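Local coordinates for ribosomal RNA small subunit methyltransferase E (Neisseria gonorrhoeae, PDB 5VM8), which probably transfers a methyl group from S-adenosyl methionine to N3 of a uridine in 16S ribosomal RNA, as the RsmE family of knotted SPOUT methyltransferases does, at residues K103-G108 against I141-Q146; R96-L101 against Q137-S142. All coordinates share one frame; numbering follows the deposited sequence.

Contact 1: residues K103-G108 against I141-Q146; sequences KSVELG and ISACEQ
V105 meets A143 and C144 where two neighbouring helices of the SPOUT methyltransferase domain, 94-106 and 128-147, come together near their C-terminal ends. The apolar part of the contact is carried mainly by one methyl. CG1 of V105, set anti to the backbone N (chi1 171°), reaches across to A143 CB at 3.5 Å and to C144 SG at 3.7 Å. The small alanine faces the valine directly and lets the backbones approach, with V105 CA 6.2 Å from A143 CA. P153 touches both V105 and C144 from a loop.

The polar part lies toward the more exposed side. The side chains of E106 and Q146 cross at about a right angle, with carboxylate and amide planes 73° apart, and Q146 OE1 comes to 3.6 Å from E106 CG. The two oxygen-bearing ends are joined through a water that donates to both. E106 OE2 also accepts a hydrogen bond from K103 NZ, one turn earlier, on its syn lone pair, as part of a salt bridge; the lysine probably offsets the negative charge at this edge.

Helix 94-106 stops just beyond the contact in a Schellman motif, with G108 at positive phi and its N bonded to V105 O, which also accepts from R149 NH1. The bridging water lies 3.0 Å from E106 OE2 and 2.8 Å from Q146 OE1.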
# COMPACT_ATOMS: atom_id res chain seq x y z
N LYS A 103 -2.43 6.65 2.67
CA LYS A 103 -3.88 6.62 2.58
C LYS A 103 -4.36 5.52 1.65
O LYS A 103 -5.43 4.94 1.86
CB LYS A 103 -4.44 7.97 2.15
CG LYS A 103 -4.67 8.94 3.32
CD LYS A 103 -3.37 9.20 4.05
CE LYS A 103 -3.52 10.19 5.16
NZ LYS A 103 -3.92 9.45 6.40
N SER A 104 -3.57 5.20 0.61
CA SER A 104 -3.94 4.13 -0.29
C SER A 104 -3.95 2.78 0.43
O SER A 104 -4.76 1.90 0.09
CB SER A 104 -3.01 4.16 -1.53
OG SER A 104 -1.82 3.44 -1.33
N VAL A 105 -3.07 2.61 1.42
CA VAL A 105 -3.08 1.42 2.27
C VAL A 105 -4.32 1.41 3.16
O VAL A 105 -4.98 0.37 3.31
CB VAL A 105 -1.79 1.34 3.11
CG1 VAL A 105 -1.90 0.22 4.15
CG2 VAL A 105 -0.57 1.10 2.19
N GLU A 106 -4.66 2.54 3.78
CA GLU A 106 -5.89 2.60 4.56
C GLU A 106 -7.09 2.26 3.69
O GLU A 106 -8.05 1.64 4.17
CB GLU A 106 -6.11 3.98 5.19
CG GLU A 106 -5.07 4.41 6.22
CD GLU A 106 -5.21 5.89 6.59
OE1 GLU A 106 -6.36 6.38 6.71
OE2 GLU A 106 -4.20 6.60 6.66
N LEU A 107 -7.07 2.66 2.41
CA LEU A 107 -8.18 2.41 1.51
C LEU A 107 -8.11 1.03 0.86
O LEU A 107 -8.94 0.73 0.01
CB LEU A 107 -8.24 3.49 0.44
CG LEU A 107 -8.46 4.88 1.03
CD1 LEU A 107 -8.14 5.96 0.02
CD2 LEU A 107 -9.91 5.03 1.51
N GLY A 108 -7.13 0.21 1.22
CA GLY A 108 -7.16 -1.20 0.89
C GLY A 108 -6.41 -1.61 -0.36
O GLY A 108 -6.63 -2.73 -0.85
N ILE A 141 3.83 -0.37 6.22
CA ILE A 141 3.70 -1.27 7.36
C ILE A 141 2.97 -0.59 8.50
O ILE A 141 2.07 -1.16 9.13
CB ILE A 141 5.10 -1.76 7.77
CG1 ILE A 141 5.60 -2.79 6.75
CG2 ILE A 141 5.09 -2.31 9.21
CD1 ILE A 141 7.09 -3.03 6.83
N SER A 142 3.35 0.66 8.78
CA SER A 142 2.70 1.42 9.84
C SER A 142 1.22 1.60 9.55
O SER A 142 0.38 1.51 10.46
CB SER A 142 3.38 2.77 10.00
OG SER A 142 4.63 2.59 10.64
N ALA A 143 0.87 1.85 8.28
CA ALA A 143 -0.52 2.06 7.92
C ALA A 143 -1.32 0.79 8.10
O ALA A 143 -2.50 0.85 8.45
CB ALA A 143 -0.64 2.57 6.48
N CYS A 144 -0.68 -0.37 7.92
CA CYS A 144 -1.35 -1.62 8.20
C CYS A 144 -1.56 -1.81 9.70
O CYS A 144 -2.62 -2.28 10.14
CB CYS A 144 -0.57 -2.79 7.62
SG CYS A 144 -0.57 -2.79 5.80
N GLU A 145 -0.56 -1.45 10.50
CA GLU A 145 -0.69 -1.53 11.95
C GLU A 145 -1.85 -0.67 12.45
O GLU A 145 -2.59 -1.09 13.36
CB GLU A 145 0.63 -1.15 12.62
CG GLU A 145 1.78 -2.14 12.40
CD GLU A 145 3.12 -1.69 13.00
OE1 GLU A 145 3.29 -0.48 13.26
OE2 GLU A 145 4.00 -2.54 13.21
N GLN A 146 -2.03 0.52 11.88
CA GLN A 146 -3.07 1.45 12.32
C GLN A 146 -4.46 1.07 11.79
O GLN A 146 -5.45 1.11 12.53
CB GLN A 146 -2.70 2.87 11.87
CG GLN A 146 -3.80 3.93 12.06
CD GLN A 146 -4.82 3.98 10.92
OE1 GLN A 146 -4.46 3.82 9.75
NE2 GLN A 146 -6.10 4.16 11.26
O HOH W 1 -2.40 5.17 8.51

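Contact 2: residues R96-L101 against Q137-S142; sequences RMDFTL and QEIVIS
I139 points from helix 128-147 at helix 94-106, and its CB divides the contact between two branches. CG2, anti to the backbone N, lies 4.1 Å from the backbone O of D98 and 4.4 Å from L101 CB, along the flank of the opposing helix. The other branch leaves through CG1, beside the backbone N (chi1 -71°), and carries CD1 out to the aspartate. There CD1 meets D98 CG at 3.8 Å and D98 OD1 at 3.7 Å, the two side chains crossing at about a right angle. This methyl therefore rests against a carboxylate whose charge is engaged elsewhere: D98 OD2 forms a salt bridge with R135, a residue of the isoleucine's own helix.

The pair of helices belongs to the knotted SPOUT domain, where helix 94-106 follows strand 85-90 of the parallel sheet. The axes of segments 96-101 and 137-142 approach to 9.8 Å, crossing at -37°. Deeper in the interface L101 turns toward the second helix and its CD2 lies 4.4 Å from V140 CG2, a loose apolar approach. I112 of strand 111-116 touches both L101 and V140, and W136 packs on L101 and D98.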
# COMPACT_ATOMS: atom_id res chain seq x y z
N ARG A 96 3.59 14.38 -0.87
CA ARG A 96 2.66 13.89 -1.88
C ARG A 96 2.79 12.37 -2.03
O ARG A 96 1.78 11.66 -2.09
CB ARG A 96 2.94 14.59 -3.20
CG ARG A 96 2.01 14.16 -4.30
CD ARG A 96 2.29 15.02 -5.51
NE ARG A 96 1.38 14.72 -6.59
CZ ARG A 96 0.61 15.63 -7.17
NH1 ARG A 96 0.66 16.88 -6.75
NH2 ARG A 96 -0.18 15.28 -8.17
N MET A 97 4.02 11.87 -2.01
CA MET A 97 4.26 10.44 -2.07
C MET A 97 3.84 9.73 -0.79
O MET A 97 3.21 8.67 -0.82
CB MET A 97 5.75 10.23 -2.33
CG MET A 97 6.14 8.84 -2.75
SD MET A 97 5.42 8.45 -4.32
CE MET A 97 5.83 6.73 -4.41
N ASP A 98 4.25 10.29 0.36
CA ASP A 98 3.99 9.66 1.66
C ASP A 98 2.49 9.53 1.92
O ASP A 98 2.02 8.49 2.38
CB ASP A 98 4.68 10.47 2.76
CG ASP A 98 6.23 10.48 2.64
OD1 ASP A 98 6.82 9.79 1.78
OD2 ASP A 98 6.88 11.23 3.41
N PHE A 99 1.73 10.61 1.69
CA PHE A 99 0.27 10.56 1.84
C PHE A 99 -0.35 9.59 0.85
O PHE A 99 -1.26 8.83 1.20
CB PHE A 99 -0.34 11.95 1.68
CG PHE A 99 -0.09 12.85 2.85
CD1 PHE A 99 0.12 12.32 4.11
CD2 PHE A 99 -0.06 14.23 2.69
CE1 PHE A 99 0.36 13.16 5.20
CE2 PHE A 99 0.18 15.07 3.77
CZ PHE A 99 0.39 14.53 5.02
N THR A 100 0.13 9.59 -0.40
CA THR A 100 -0.39 8.64 -1.35
C THR A 100 -0.20 7.22 -0.82
O THR A 100 -1.15 6.44 -0.74
CB THR A 100 0.28 8.82 -2.72
OG1 THR A 100 -0.10 10.08 -3.29
CG2 THR A 100 -0.18 7.73 -3.66
N LEU A 101 1.00 6.92 -0.34
CA LEU A 101 1.30 5.57 0.12
C LEU A 101 0.49 5.23 1.37
O LEU A 101 -0.07 4.13 1.48
CB LEU A 101 2.80 5.44 0.38
CG LEU A 101 3.64 5.32 -0.90
CD1 LEU A 101 5.12 5.59 -0.65
CD2 LEU A 101 3.49 3.93 -1.52
N GLN A 137 8.39 1.34 2.36
CA GLN A 137 7.90 0.08 2.88
C GLN A 137 7.45 0.24 4.33
O GLN A 137 6.41 -0.29 4.73
CB GLN A 137 8.98 -0.99 2.75
CG GLN A 137 8.46 -2.41 2.86
CD GLN A 137 7.63 -2.82 1.64
OE1 GLN A 137 8.15 -2.89 0.52
NE2 GLN A 137 6.34 -3.10 1.86
N GLU A 138 8.20 1.03 5.12
CA GLU A 138 7.88 1.27 6.52
C GLU A 138 6.61 2.11 6.68
O GLU A 138 5.85 1.91 7.64
CB GLU A 138 9.07 1.94 7.24
N ILE A 139 6.36 3.07 5.79
CA ILE A 139 5.10 3.81 5.88
C ILE A 139 3.92 2.88 5.63
O ILE A 139 2.90 2.94 6.33
CB ILE A 139 5.09 5.01 4.91
CG1 ILE A 139 6.04 6.10 5.38
CG2 ILE A 139 3.67 5.56 4.73
CD1 ILE A 139 6.39 7.09 4.26
N VAL A 140 4.05 1.97 4.66
CA VAL A 140 2.99 1.01 4.39
C VAL A 140 2.76 0.10 5.59
O VAL A 140 1.61 -0.21 5.95
CB VAL A 140 3.34 0.21 3.11
CG1 VAL A 140 2.50 -1.07 3.01
CG2 VAL A 140 3.16 1.11 1.88
N ILE A 141 3.83 -0.37 6.22
CA ILE A 141 3.70 -1.27 7.36
C ILE A 141 2.97 -0.59 8.50
O ILE A 141 2.07 -1.16 9.13
CB ILE A 141 5.10 -1.76 7.77
CG1 ILE A 141 5.60 -2.79 6.75
CG2 ILE A 141 5.09 -2.31 9.21
CD1 ILE A 141 7.09 -3.03 6.83
N SER A 142 3.35 0.66 8.78
CA SER A 142 2.70 1.42 9.84
C SER A 142 1.22 1.60 9.55
O SER A 142 0.38 1.51 10.46
CB SER A 142 3.38 2.77 10.00
OG SER A 142 4.63 2.59 10.64

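How the contacts relate
From the N terminus the chain first builds the mixed sheet of strands 11-13 to 67-75; strand 85-90 of the parallel sheet then leads into helix 94-106. This helix and the turn that ends it supply 96-101 for contact 2, then 103-108 for contact 1. After strand 111-116, helix 128-147 runs alongside in roughly the same direction. Contact 2 closes a loop of 35 residues at 137-142 and contact 1 one of 32 at 141-146, so the loops cross. Their centres are 8 Å apart, and V105 CG2 packs on V140 CG2 at 3.7 Å between them. Contact 2 also touches strand 111-116. Within 141-146, E145 hydrogen-bonds to R11, Y13 and H33, joining helix 128-147 to the N-terminal part of the chain.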